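Local coordinates for protein 2-oxoglutarate-dependent dioxygenase tropC (Talaromyces stipitatus, PDB 6XJJ) that acts as a non-haem iron, 2-oxoglutarate-dependent dioxygenase in the fungal pathway that builds tropolones, at residues K256-G260 and T307-R311; P221-Y227 and R310-F316; R88-F92 and L252-K256; G239-D245 and S299-Y305. All blocks are in the same frame, centred on the assembly; numbering follows the deposited sequence.

Contact 1 of 4, residues K256-G260 and T307-R311; sequences KGTKG and TGERR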
loop_
_atom_site.group_PDB
_atom_site.type_symbol
_atom_site.label_atom_id
_atom_site.label_comp_id
_atom_site.label_asym_id
_atom_site.label_seq_id
_atom_site.Cartn_x
_atom_site.Cartn_y
_atom_site.Cartn_z
ATOM N N LYS A 256 -1.288 12.654 -9.753
ATOM C CA LYS A 256 -0.533 13.526 -10.647
ATOM C C LYS A 256 -0.579 14.968 -10.163
ATOM O O LYS A 256 -1.658 15.548 -9.999
ATOM C CB LYS A 256 -1.085 13.409 -12.072
ATOM C CG LYS A 256 -0.550 14.417 -13.095
ATOM C CD LYS A 256 -0.975 14.017 -14.513
ATOM C CE LYS A 256 -0.927 15.177 -15.503
ATOM N NZ LYS A 256 0.398 15.847 -15.586
ATOM N N GLY A 257 0.600 15.537 -9.927
ATOM C CA GLY A 257 0.733 16.907 -9.483
ATOM C C GLY A 257 0.948 17.108 -7.997
ATOM O O GLY A 257 0.814 18.243 -7.523
ATOM N N THR A 258 1.271 16.056 -7.247
ATOM C CA THR A 258 1.520 16.162 -5.818
ATOM C C THR A 258 2.887 15.580 -5.494
ATOM O O THR A 258 3.465 14.819 -6.275
ATOM C CB THR A 258 0.466 15.414 -4.990
ATOM O OG1 THR A 258 0.580 14.005 -5.229
ATOM C CG2 THR A 258 -0.925 15.866 -5.367
ATOM N N LYS A 259 3.395 15.937 -4.320
ATOM C CA LYS A 259 4.584 15.289 -3.788
ATOM C C LYS A 259 4.448 15.241 -2.272
ATOM O O LYS A 259 3.436 15.666 -1.705
ATOM C CB LYS A 259 5.871 15.998 -4.241
ATOM C CG LYS A 259 6.099 17.395 -3.672
ATOM C CD LYS A 259 7.320 18.060 -4.301
ATOM C CE LYS A 259 7.731 19.311 -3.547
ATOM N NZ LYS A 259 6.580 20.213 -3.233
ATOM N N GLY A 260 5.469 14.695 -1.619
ATOM C CA GLY A 260 5.448 14.566 -0.176
ATOM C C GLY A 260 6.103 13.292 0.307
ATOM O O GLY A 260 6.734 13.278 1.365
ATOM N N THR A 307 2.365 19.714 2.280
ATOM C CA THR A 307 2.576 20.615 1.158
ATOM C C THR A 307 1.380 21.549 1.044
ATOM O O THR A 307 0.407 21.449 1.797
ATOM C CB THR A 307 2.766 19.854 -0.163
ATOM O OG1 THR A 307 1.598 19.069 -0.438
ATOM C CG2 THR A 307 3.987 18.947 -0.105
ATOM N N GLY A 308 1.459 22.461 0.079
ATOM C CA GLY A 308 0.359 23.361 -0.195
ATOM C C GLY A 308 -0.706 22.796 -1.101
ATOM O O GLY A 308 -1.806 23.353 -1.166
ATOM N N GLU A 309 -0.411 21.698 -1.793
ATOM C CA GLU A 309 -1.348 21.097 -2.726
ATOM C C GLU A 309 -2.173 20.040 -2.006
ATOM O O GLU A 309 -1.667 19.329 -1.132
ATOM C CB GLU A 309 -0.599 20.469 -3.901
ATOM C CG GLU A 309 0.322 21.438 -4.629
ATOM C CD GLU A 309 -0.392 22.702 -5.066
ATOM O OE1 GLU A 309 -1.563 22.606 -5.493
ATOM O OE2 GLU A 309 0.212 23.795 -4.971
ATOM N N ARG A 310 -3.451 19.950 -2.362
ATOM C CA ARG A 310 -4.278 18.876 -1.837
ATOM C C ARG A 310 -3.817 17.558 -2.439
ATOM O O ARG A 310 -3.503 17.477 -3.631
ATOM C CB ARG A 310 -5.754 19.127 -2.146
ATOM C CG ARG A 310 -6.710 18.158 -1.467
ATOM C CD ARG A 310 -8.170 18.507 -1.775
ATOM N NE ARG A 310 -8.525 19.838 -1.278
ATOM C CZ ARG A 310 -8.805 20.115 -0.006
ATOM N NH1 ARG A 310 -8.750 19.163 0.910
ATOM N NH2 ARG A 310 -9.118 21.352 0.362
ATOM N N ARG A 311 -3.752 16.526 -1.601
ATOM C CA ARG A 311 -3.156 15.250 -1.975
ATOM C C ARG A 311 -4.073 14.101 -1.585
ATOM O O ARG A 311 -4.549 14.026 -0.444
ATOM C CB ARG A 311 -1.772 15.075 -1.326
ATOM C CG ARG A 311 -1.107 13.709 -1.565
ATOM C CD ARG A 311 0.291 13.646 -0.946
ATOM N NE ARG A 311 0.793 12.277 -0.792
ATOM C CZ ARG A 311 1.420 11.566 -1.726
ATOM N NH1 ARG A 311 1.652 12.068 -2.935
ATOM N NH2 ARG A 311 1.820 10.334 -1.437
#

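Contact 2 of 4, residues P221-Y227 and R310-F316; sequences PMRLLHY and RRYSVAF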
loop_
_atom_site.group_PDB
_atom_site.type_symbol
_atom_site.label_atom_id
_atom_site.label_comp_id
_atom_site.label_asym_id
_atom_site.label_seq_id
_atom_site.Cartn_x
_atom_site.Cartn_y
_atom_site.Cartn_z
ATOM N N PRO A 221 -5.680 -5.316 3.539
ATOM C CA PRO A 221 -6.299 -4.005 3.711
ATOM C C PRO A 221 -5.836 -3.012 2.661
ATOM O O PRO A 221 -4.743 -3.104 2.097
ATOM C CB PRO A 221 -5.840 -3.588 5.113
ATOM C CG PRO A 221 -4.540 -4.235 5.275
ATOM C CD PRO A 221 -4.613 -5.548 4.527
ATOM N N MET A 222 -6.734 -2.081 2.382
ATOM C CA MET A 222 -6.494 -0.914 1.551
ATOM C C MET A 222 -6.956 0.303 2.328
ATOM O O MET A 222 -7.886 0.210 3.130
ATOM C CB MET A 222 -7.268 -0.997 0.250
ATOM C CG MET A 222 -6.926 0.097 -0.799
ATOM S SD MET A 222 -8.008 0.137 -2.218
ATOM C CE MET A 222 -7.632 -1.408 -2.929
ATOM N N ARG A 223 -6.314 1.446 2.078
ATOM C CA ARG A 223 -6.724 2.701 2.696
ATOM C C ARG A 223 -6.873 3.777 1.633
ATOM O O ARG A 223 -6.005 3.931 0.767
ATOM C CB ARG A 223 -5.732 3.164 3.773
ATOM C CG ARG A 223 -5.607 2.169 4.909
ATOM C CD ARG A 223 -5.017 2.752 6.177
ATOM N NE ARG A 223 -4.889 1.732 7.215
ATOM C CZ ARG A 223 -4.607 1.992 8.484
ATOM N NH1 ARG A 223 -4.475 3.246 8.888
ATOM N NH2 ARG A 223 -4.511 1.003 9.361
ATOM N N LEU A 224 -7.982 4.509 1.702
ATOM C CA LEU A 224 -8.160 5.730 0.931
ATOM C C LEU A 224 -7.686 6.887 1.799
ATOM O O LEU A 224 -8.104 7.009 2.955
ATOM C CB LEU A 224 -9.623 5.927 0.528
ATOM C CG LEU A 224 -10.298 4.786 -0.240
ATOM C CD1 LEU A 224 -11.742 5.161 -0.573
ATOM C CD2 LEU A 224 -9.525 4.377 -1.490
ATOM N N LEU A 225 -6.814 7.724 1.249
ATOM C CA LEU A 225 -6.062 8.692 2.034
ATOM C C LEU A 225 -6.338 10.105 1.544
ATOM O O LEU A 225 -6.385 10.357 0.333
ATOM C CB LEU A 225 -4.564 8.389 1.953
ATOM C CG LEU A 225 -4.144 7.056 2.585
ATOM C CD1 LEU A 225 -2.750 6.632 2.152
ATOM C CD2 LEU A 225 -4.185 7.178 4.090
ATOM N N HIS A 226 -6.527 11.017 2.500
ATOM C CA HIS A 226 -6.713 12.438 2.231
ATOM C C HIS A 226 -5.757 13.249 3.092
ATOM O O HIS A 226 -5.696 13.056 4.310
ATOM C CB HIS A 226 -8.146 12.884 2.518
ATOM C CG HIS A 226 -8.358 14.348 2.311
ATOM N ND1 HIS A 226 -9.341 15.061 2.963
ATOM C CD2 HIS A 226 -7.719 15.233 1.511
ATOM C CE1 HIS A 226 -9.287 16.325 2.586
ATOM N NE2 HIS A 226 -8.309 16.455 1.708
ATOM N N TYR A 227 -5.038 14.176 2.462
ATOM C CA TYR A 227 -4.097 15.070 3.140
ATOM C C TYR A 227 -4.558 16.502 2.889
ATOM O O TYR A 227 -4.354 17.038 1.796
ATOM C CB TYR A 227 -2.681 14.873 2.610
ATOM C CG TYR A 227 -2.124 13.481 2.775
ATOM C CD1 TYR A 227 -1.983 12.900 4.024
ATOM C CD2 TYR A 227 -1.791 12.725 1.660
ATOM C CE1 TYR A 227 -1.476 11.616 4.161
ATOM C CE2 TYR A 227 -1.292 11.446 1.781
ATOM C CZ TYR A 227 -1.138 10.892 3.031
ATOM O OH TYR A 227 -0.643 9.610 3.139
ATOM N N ARG A 310 -3.451 19.950 -2.362
ATOM C CA ARG A 310 -4.278 18.876 -1.837
ATOM C C ARG A 310 -3.817 17.558 -2.439
ATOM O O ARG A 310 -3.503 17.477 -3.631
ATOM C CB ARG A 310 -5.754 19.127 -2.146
ATOM C CG ARG A 310 -6.710 18.158 -1.467
ATOM C CD ARG A 310 -8.170 18.507 -1.775
ATOM N NE ARG A 310 -8.525 19.838 -1.278
ATOM C CZ ARG A 310 -8.805 20.115 -0.006
ATOM N NH1 ARG A 310 -8.750 19.163 0.910
ATOM N NH2 ARG A 310 -9.118 21.352 0.362
ATOM N N ARG A 311 -3.752 16.526 -1.601
ATOM C CA ARG A 311 -3.156 15.250 -1.975
ATOM C C ARG A 311 -4.073 14.101 -1.585
ATOM O O ARG A 311 -4.549 14.026 -0.444
ATOM C CB ARG A 311 -1.772 15.075 -1.326
ATOM C CG ARG A 311 -1.107 13.709 -1.565
ATOM C CD ARG A 311 0.291 13.646 -0.946
ATOM N NE ARG A 311 0.793 12.277 -0.792
ATOM C CZ ARG A 311 1.420 11.566 -1.726
ATOM N NH1 ARG A 311 1.652 12.068 -2.935
ATOM N NH2 ARG A 311 1.820 10.334 -1.437
ATOM N N TYR A 312 -4.319 13.222 -2.551
ATOM C CA TYR A 312 -4.975 11.941 -2.351
ATOM C C TYR A 312 -3.990 10.826 -2.673
ATOM O O TYR A 312 -3.045 11.010 -3.448
ATOM C CB TYR A 312 -6.207 11.822 -3.247
ATOM C CG TYR A 312 -7.305 12.795 -2.895
ATOM C CD1 TYR A 312 -7.925 12.760 -1.656
ATOM C CD2 TYR A 312 -7.674 13.794 -3.781
ATOM C CE1 TYR A 312 -8.923 13.658 -1.332
ATOM C CE2 TYR A 312 -8.661 14.702 -3.462
ATOM C CZ TYR A 312 -9.280 14.633 -2.236
ATOM O OH TYR A 312 -10.265 15.538 -1.917
ATOM N N SER A 313 -4.206 9.671 -2.057
ATOM C CA SER A 313 -3.461 8.478 -2.426
ATOM C C SER A 313 -4.254 7.257 -1.985
ATOM O O SER A 313 -5.103 7.331 -1.093
ATOM C CB SER A 313 -2.055 8.487 -1.817
ATOM O OG SER A 313 -2.103 8.507 -0.404
ATOM N N VAL A 314 -3.990 6.135 -2.649
ATOM C CA VAL A 314 -4.619 4.861 -2.322
ATOM C C VAL A 314 -3.512 3.871 -2.005
ATOM O O VAL A 314 -2.645 3.602 -2.847
ATOM C CB VAL A 314 -5.513 4.346 -3.459
ATOM C CG1 VAL A 314 -6.071 2.974 -3.110
ATOM C CG2 VAL A 314 -6.645 5.324 -3.716
ATOM N N ALA A 315 -3.538 3.337 -0.794
ATOM C CA ALA A 315 -2.501 2.448 -0.298
ATOM C C ALA A 315 -3.145 1.095 -0.066
ATOM O O ALA A 315 -4.132 0.993 0.668
ATOM C CB ALA A 315 -1.880 2.988 0.993
ATOM N N PHE A 316 -2.611 0.070 -0.709
ATOM C CA PHE A 316 -3.057 -1.295 -0.497
ATOM C C PHE A 316 -1.883 -2.109 0.008
ATOM O O PHE A 316 -0.737 -1.888 -0.399
ATOM C CB PHE A 316 -3.791 -1.805 -1.794
ATOM C CG PHE A 316 -3.915 -3.320 -1.976
ATOM C CD1 PHE A 316 -3.070 -4.262 -1.412
ATOM C CD2 PHE A 316 -5.155 -3.787 -2.390
ATOM C CE1 PHE A 316 -3.302 -5.623 -1.563
ATOM C CE2 PHE A 316 -5.411 -5.144 -2.497
ATOM C CZ PHE A 316 -4.488 -6.052 -2.068
HETATM O O HOH W 1 0.872 8.281 0.977
#

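Contact 3 of 4, residues R88-F92 and L252-K256; sequences REKIF and LLQQK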
loop_
_atom_site.group_PDB
_atom_site.type_symbol
_atom_site.label_atom_id
_atom_site.label_comp_id
_atom_site.label_asym_id
_atom_site.label_seq_id
_atom_site.Cartn_x
_atom_site.Cartn_y
_atom_site.Cartn_z
ATOM N N ARG A 88 -7.496 4.034 -12.546
ATOM C CA ARG A 88 -6.876 4.938 -11.587
ATOM C C ARG A 88 -7.696 6.214 -11.457
ATOM O O ARG A 88 -7.872 6.737 -10.352
ATOM C CB ARG A 88 -5.437 5.239 -12.014
ATOM C CG ARG A 88 -4.557 3.987 -12.097
ATOM C CD ARG A 88 -3.112 4.315 -12.421
ATOM N NE ARG A 88 -2.990 4.973 -13.718
ATOM C CZ ARG A 88 -2.931 6.293 -13.891
ATOM N NH1 ARG A 88 -2.999 7.111 -12.849
ATOM N NH2 ARG A 88 -2.820 6.797 -15.112
ATOM N N GLU A 89 -8.226 6.714 -12.576
ATOM C CA GLU A 89 -9.145 7.844 -12.527
ATOM C C GLU A 89 -10.342 7.534 -11.639
ATOM O O GLU A 89 -10.751 8.364 -10.818
ATOM C CB GLU A 89 -9.610 8.191 -13.940
ATOM C CG GLU A 89 -8.525 8.761 -14.831
ATOM C CD GLU A 89 -8.949 8.817 -16.287
ATOM O OE1 GLU A 89 -10.025 8.265 -16.617
ATOM O OE2 GLU A 89 -8.204 9.391 -17.111
ATOM N N LYS A 90 -10.907 6.336 -11.776
ATOM C CA LYS A 90 -12.174 6.060 -11.120
ATOM C C LYS A 90 -11.999 5.982 -9.606
ATOM O O LYS A 90 -12.870 6.453 -8.866
ATOM C CB LYS A 90 -12.771 4.769 -11.691
ATOM C CG LYS A 90 -14.265 4.620 -11.483
ATOM C CD LYS A 90 -14.799 3.273 -11.967
ATOM C CE LYS A 90 -14.605 3.073 -13.469
ATOM N NZ LYS A 90 -15.251 1.808 -13.943
ATOM N N ILE A 91 -10.870 5.448 -9.127
ATOM C CA ILE A 91 -10.692 5.284 -7.683
ATOM C C ILE A 91 -10.412 6.621 -6.998
ATOM O O ILE A 91 -10.785 6.809 -5.834
ATOM C CB ILE A 91 -9.580 4.263 -7.369
ATOM C CG1 ILE A 91 -9.648 3.811 -5.910
ATOM C CG2 ILE A 91 -8.197 4.843 -7.626
ATOM C CD1 ILE A 91 -10.866 2.955 -5.577
ATOM N N PHE A 92 -9.738 7.560 -7.674
ATOM C CA PHE A 92 -9.639 8.905 -7.113
ATOM C C PHE A 92 -10.973 9.630 -7.149
ATOM O O PHE A 92 -11.229 10.487 -6.298
ATOM C CB PHE A 92 -8.588 9.745 -7.833
ATOM C CG PHE A 92 -7.184 9.364 -7.508
ATOM C CD1 PHE A 92 -6.683 9.584 -6.241
ATOM C CD2 PHE A 92 -6.338 8.864 -8.480
ATOM C CE1 PHE A 92 -5.385 9.257 -5.927
ATOM C CE2 PHE A 92 -5.030 8.541 -8.173
ATOM C CZ PHE A 92 -4.555 8.743 -6.895
ATOM N N LEU A 252 1.129 1.650 -3.708
ATOM C CA LEU A 252 0.598 2.986 -3.496
ATOM C C LEU A 252 0.296 3.628 -4.841
ATOM O O LEU A 252 1.072 3.489 -5.791
ATOM C CB LEU A 252 1.604 3.856 -2.727
ATOM C CG LEU A 252 1.269 5.306 -2.369
ATOM C CD1 LEU A 252 0.251 5.370 -1.235
ATOM C CD2 LEU A 252 2.545 6.072 -2.027
ATOM N N LEU A 253 -0.828 4.332 -4.913
ATOM C CA LEU A 253 -1.190 5.130 -6.077
ATOM C C LEU A 253 -1.167 6.598 -5.678
ATOM O O LEU A 253 -1.997 7.031 -4.871
ATOM C CB LEU A 253 -2.573 4.740 -6.599
ATOM C CG LEU A 253 -3.148 5.589 -7.740
ATOM C CD1 LEU A 253 -2.291 5.489 -8.992
ATOM C CD2 LEU A 253 -4.585 5.190 -8.035
ATOM N N GLN A 254 -0.235 7.361 -6.240
ATOM C CA GLN A 254 -0.170 8.778 -5.937
ATOM C C GLN A 254 -0.953 9.549 -6.992
ATOM O O GLN A 254 -1.400 8.998 -8.000
ATOM C CB GLN A 254 1.269 9.275 -5.895
ATOM C CG GLN A 254 2.225 8.406 -5.167
ATOM C CD GLN A 254 3.531 9.103 -5.008
ATOM O OE1 GLN A 254 3.609 10.307 -5.222
ATOM N NE2 GLN A 254 4.595 8.333 -4.897
ATOM N N GLN A 255 -1.090 10.847 -6.763
ATOM C CA GLN A 255 -1.914 11.691 -7.610
ATOM C C GLN A 255 -1.009 12.583 -8.453
ATOM O O GLN A 255 -0.068 13.187 -7.929
ATOM C CB GLN A 255 -2.857 12.533 -6.753
ATOM C CG GLN A 255 -4.118 12.976 -7.450
ATOM C CD GLN A 255 -5.036 13.730 -6.516
ATOM O OE1 GLN A 255 -4.693 13.974 -5.357
ATOM N NE2 GLN A 255 -6.229 14.057 -6.995
ATOM N N LYS A 256 -1.288 12.654 -9.753
ATOM C CA LYS A 256 -0.533 13.526 -10.647
ATOM C C LYS A 256 -0.579 14.968 -10.163
ATOM O O LYS A 256 -1.658 15.548 -9.999
ATOM C CB LYS A 256 -1.085 13.409 -12.072
ATOM C CG LYS A 256 -0.550 14.417 -13.095
ATOM C CD LYS A 256 -0.975 14.017 -14.513
ATOM C CE LYS A 256 -0.927 15.177 -15.503
ATOM N NZ LYS A 256 0.398 15.847 -15.586
#

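Contact 4 of 4, residues G239-D245 and S299-Y305; sequences GVGDHTD and SARHRVY. With FE (Fe (III) ion), chain B.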
loop_
_atom_site.group_PDB
_atom_site.type_symbol
_atom_site.label_atom_id
_atom_site.label_comp_id
_atom_site.label_asym_id
_atom_site.label_seq_id
_atom_site.Cartn_x
_atom_site.Cartn_y
_atom_site.Cartn_z
ATOM N N GLY A 239 2.187 14.735 7.056
ATOM C CA GLY A 239 1.070 13.995 6.516
ATOM C C GLY A 239 1.005 12.627 7.151
ATOM O O GLY A 239 -0.037 12.214 7.666
ATOM N N VAL A 240 2.128 11.914 7.111
ATOM C CA VAL A 240 2.315 10.681 7.866
ATOM C C VAL A 240 3.765 10.663 8.319
ATOM O O VAL A 240 4.671 10.932 7.524
ATOM C CB VAL A 240 2.001 9.418 7.035
ATOM C CG1 VAL A 240 2.102 8.178 7.907
ATOM C CG2 VAL A 240 0.627 9.516 6.374
ATOM N N GLY A 241 3.985 10.362 9.583
ATOM C CA GLY A 241 5.319 10.418 10.130
ATOM C C GLY A 241 6.156 9.193 9.837
ATOM O O GLY A 241 5.693 8.186 9.302
ATOM N N ASP A 242 7.425 9.311 10.215
ATOM C CA ASP A 242 8.411 8.256 10.025
ATOM C C ASP A 242 7.906 6.924 10.556
ATOM O O ASP A 242 7.663 6.769 11.756
ATOM C CB ASP A 242 9.708 8.658 10.728
ATOM C CG ASP A 242 10.838 7.678 10.491
ATOM O OD1 ASP A 242 10.590 6.591 9.933
ATOM O OD2 ASP A 242 11.992 8.013 10.824
ATOM N N HIS A 243 7.756 5.960 9.652
ATOM C CA HIS A 243 7.350 4.618 10.031
ATOM C C HIS A 243 7.940 3.629 9.038
ATOM O O HIS A 243 8.494 4.007 8.000
ATOM C CB HIS A 243 5.826 4.472 10.056
ATOM C CG HIS A 243 5.197 4.528 8.701
ATOM N ND1 HIS A 243 5.049 5.700 7.992
ATOM C CD2 HIS A 243 4.688 3.550 7.921
ATOM C CE1 HIS A 243 4.465 5.443 6.837
ATOM N NE2 HIS A 243 4.242 4.143 6.766
ATOM N N THR A 244 7.831 2.354 9.385
ATOM C CA THR A 244 7.895 1.271 8.420
ATOM C C THR A 244 6.522 0.622 8.340
ATOM O O THR A 244 5.715 0.701 9.273
ATOM C CB THR A 244 8.931 0.208 8.801
ATOM O OG1 THR A 244 8.555 -0.409 10.037
ATOM C CG2 THR A 244 10.294 0.822 8.942
ATOM N N ASP A 245 6.264 -0.022 7.211
ATOM C CA ASP A 245 5.077 -0.845 7.069
ATOM C C ASP A 245 5.356 -2.204 7.695
ATOM O O ASP A 245 6.467 -2.729 7.586
ATOM C CB ASP A 245 4.701 -1.002 5.599
ATOM C CG ASP A 245 4.305 0.319 4.950
ATOM O OD1 ASP A 245 4.050 1.306 5.672
ATOM O OD2 ASP A 245 4.247 0.371 3.704
ATOM N N SER A 299 12.862 -3.390 4.403
ATOM C CA SER A 299 11.795 -2.488 4.835
ATOM C C SER A 299 12.428 -1.162 5.248
ATOM O O SER A 299 13.198 -1.107 6.214
ATOM C CB SER A 299 10.988 -3.077 5.994
ATOM O OG SER A 299 9.973 -2.171 6.408
ATOM N N ALA A 300 12.091 -0.096 4.528
ATOM C CA ALA A 300 12.736 1.198 4.674
ATOM C C ALA A 300 11.778 2.199 5.307
ATOM O O ALA A 300 10.582 2.211 5.005
ATOM C CB ALA A 300 13.222 1.728 3.320
ATOM N N ARG A 301 12.312 3.033 6.190
ATOM C CA ARG A 301 11.543 4.132 6.755
ATOM C C ARG A 301 11.090 5.100 5.667
ATOM O O ARG A 301 11.785 5.317 4.669
ATOM C CB ARG A 301 12.395 4.835 7.816
ATOM C CG ARG A 301 12.433 4.061 9.138
ATOM C CD ARG A 301 13.559 4.443 10.092
ATOM N NE ARG A 301 13.687 5.877 10.355
ATOM C CZ ARG A 301 14.798 6.590 10.157
ATOM N NH1 ARG A 301 15.913 6.013 9.737
ATOM N NH2 ARG A 301 14.808 7.886 10.417
ATOM N N HIS A 302 9.893 5.653 5.848
ATOM C CA HIS A 302 9.335 6.605 4.901
ATOM C C HIS A 302 8.274 7.431 5.610
ATOM O O HIS A 302 7.802 7.073 6.694
ATOM C CB HIS A 302 8.749 5.908 3.662
ATOM C CG HIS A 302 7.682 4.898 3.966
ATOM N ND1 HIS A 302 7.969 3.620 4.398
ATOM C CD2 HIS A 302 6.330 4.974 3.893
ATOM C CE1 HIS A 302 6.841 2.953 4.578
ATOM N NE2 HIS A 302 5.831 3.753 4.282
ATOM N N ARG A 303 7.909 8.545 4.978
ATOM C CA ARG A 303 6.976 9.506 5.555
ATOM C C ARG A 303 6.453 10.389 4.428
ATOM O O ARG A 303 6.907 10.303 3.283
ATOM C CB ARG A 303 7.656 10.337 6.643
ATOM C CG ARG A 303 8.813 11.161 6.114
ATOM C CD ARG A 303 9.505 11.913 7.210
ATOM N NE ARG A 303 10.574 12.760 6.693
ATOM C CZ ARG A 303 11.405 13.458 7.458
ATOM N NH1 ARG A 303 11.292 13.403 8.777
ATOM N NH2 ARG A 303 12.355 14.200 6.905
ATOM N N VAL A 304 5.501 11.255 4.767
ATOM C CA VAL A 304 4.901 12.181 3.813
ATOM C C VAL A 304 4.846 13.538 4.499
ATOM O O VAL A 304 4.086 13.718 5.459
ATOM C CB VAL A 304 3.498 11.737 3.370
ATOM C CG1 VAL A 304 2.943 12.679 2.304
ATOM C CG2 VAL A 304 3.513 10.304 2.873
ATOM N N TYR A 305 5.643 14.491 4.018
ATOM C CA TYR A 305 5.586 15.832 4.581
ATOM C C TYR A 305 4.410 16.615 4.002
ATOM O O TYR A 305 3.805 16.233 2.998
ATOM C CB TYR A 305 6.894 16.591 4.347
ATOM C CG TYR A 305 7.322 16.747 2.904
ATOM C CD1 TYR A 305 6.789 17.748 2.100
ATOM C CD2 TYR A 305 8.306 15.930 2.364
ATOM C CE1 TYR A 305 7.196 17.901 0.781
ATOM C CE2 TYR A 305 8.723 16.078 1.052
ATOM C CZ TYR A 305 8.165 17.066 0.263
ATOM O OH TYR A 305 8.577 17.216 -1.046
HETATM FE FE FE B . 3.395 3.488 4.795
#

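Contact 1 of 4, residues K256-G260 and T307-R311
Thr258 OG1 is met by Arg311 NH1 from across the contact, 3.2 Å away, and is also hydrogen-bonded to the carbonyl oxygen of Gln255 in its own loop. The two loops lie at one end of the double-stranded beta-helix (jelly-roll) core of the 2-oxoglutarate oxygenases, and Arg311, where strand 311-318 begins, is the predicted 2-oxoglutarate-binding arginine. The bond from NH1 is weak, bent to 132° at the hydrogen, and reaches the hydroxyl at the edge of the guanidinium, near its plane. A second weak bond runs from NH1 to Gln254 OE1, so the loop after strand 249-253 would help to fix the rotation of the guanidinium. The arginine chain is extended from CG to NE and crosses the short threonine side chain at about a right angle. Thr258 OG1 sits between its own backbone N and carbonyl carbon (chi1 66°), which turns the methyl CG2 toward the other loop, 3.5 Å from Arg310 O. Next along, Lys259 O lies 3.8 Å from Arg311 CD, oblique to the guanidinium. Thr307 has the same first torsion as Thr258; its OG1 makes a weak bond forward to Glu309 O within its own loop, while its methyl CG2 rests 3.7 Å from Lys259 O.

Contact 2 of 4, residues P221-Y227 and R310-F316
The His226 ring has the hydroxyl of Tyr312 over one face, toward the rim, and Arg310 NH1 and Arg311 O at its edge. Arg310 NH1 donates to His226 NE2 at 2.9 Å, within the planes of both groups although these are turned 39° apart; a bend in the arginine chain at chi3 (-62°) brings the guanidinium round to the ring. His226 ND1 is hydrogen-bonded to Glu140, so both ring nitrogens are engaged. The Tyr227 ring runs alongside Arg311, its plane 16° from that of the guanidinium, with CE2 3.4 Å from Arg311 NE. A water joins Tyr227 OH (3.0 Å) to Ser313 OG, and weakly to Arg311 NH2. At the other end the Phe316 ring takes Pro221 O over one face and Met222 CE at its edge, 3.5 Å from Phe316 CD2. Met222, Leu224, His226, Val314 and Tyr312 share that side of the sheet, where helices 85-99 and 171-204 pack. Leu225 meets Ser313 and Ala315 on the iron-facing side. Between the backbones, hydrogen-bonded pairs Arg223–Ala315, Leu225–Ser313 and Tyr227–Arg311 alternate with non-hydrogen-bonded ones: neighbouring antiparallel strands in the major sheet of the double-stranded beta-helix.

Contact 3 of 4, residues R88-F92 and L252-K256
Apolar helix-on-sheet packing joins Arg88, Ile91 and Phe92 of helix 85-99 to Leu253 of strand 249-253. The side chain of Leu253 points toward the helix and divides its two methyls among these residues. CD1 lies 3.7 Å from Arg88 CD, the two side chains crossing at about a right angle. CD2 meets Phe92 CE2 at 3.4 Å and Ile91 CG2 at 3.7 Å; the Leu253 and Ile91 side chains slide past each other in opposite directions. This is where the N-terminal region of the enzyme, supplying the helix, lies against the major sheet of the double-stranded beta-helix: Ile91 also touches Val314 and Phe92 touches Tyr312, both on the adjacent strand 311-318. Phe92 also reaches the backbone, its CZ 3.4 Å from Gln254 O, an oblique approach to the ring. Over one face of that ring lies the aliphatic part of Gln255, a CH-pi contact with CG 4.3 Å from the centroid and 13° off the normal. The Gln255 chain, extended beyond CG, carries OE1 on to the backbone N of Tyr312. The Arg88 chain, bent at chi3, carries NH2 to a salt bridge with Asp279.

Contact 4 of 4, residues G239-D245 and S299-Y305
Val240 and Val304 form an antiparallel hydrogen-bonded pair, Val304 N donating to Val240 O at 2.9 Å. Gly239 and Val240 both face Val304, a classic beta bulge, and the register has shifted by one residue where His243 and His302 pair, each backbone N bonded to the other's carbonyl oxygen. This pairing sets the two histidines on the same side, and with Asp245 they form the two-histidine, one-carboxylate facial triad of non-haem iron oxygenases. Iron is bound by His243 NE2 (2.2 Å), Asp245 OD1 (2.4 Å) and His302 NE2 (2.5 Å). The imidazole planes stand 62° apart. Each ring is held at its second nitrogen, ND1, from within its own segment: His243 ND1 donates to Gly241 O at 2.9 Å, nearly straight, and His302 ND1 to Ala300 O at 3.0 Å, both in the ring plane. Asp245 OD2, the oxygen not bound to iron, accepts from Asn284 and Ser250. On the other side of the pairing, Arg301 grips Asp242 side-on, with NE and NH2 both 2.8 Å from OD2 and using its syn lone pair. Strand 302-304 lies between segment 239-245 and strand 261-265 of the minor sheet, with Arg301 against Trp264 and Arg303 against Trp271 in cation-pi contacts; Arg303 NE is also salt-bridged to Glu262. Beyond the iron ligands, the hydroxyls of Thr244 and Ser299 hydrogen-bond to Asp287, where helix 287-292 begins.

Overall arrangement
From the N terminus, contact 3 opens first, at helix 85-99, and closes at 252-256, where Lys256 begins contact 1. Contact 2 starts from strand 222-227 and closes on 310-316, enclosing contact 4, whose segments 239-245 and 299-305 both lie inside that loop. Contact 3 crosses contacts 2 and 4, and contact 1 crosses contact 4. Contacts 1 and 2 end on the same stretch, sharing Arg310 and Arg311. In space, contacts 2 and 3 meet on neighbouring strands of the major sheet, contact 3 bringing in helix 85-99 of the N-terminal region; contact 4 belongs to the iron site and the minor sheet, and contact 1 links the loops between the two.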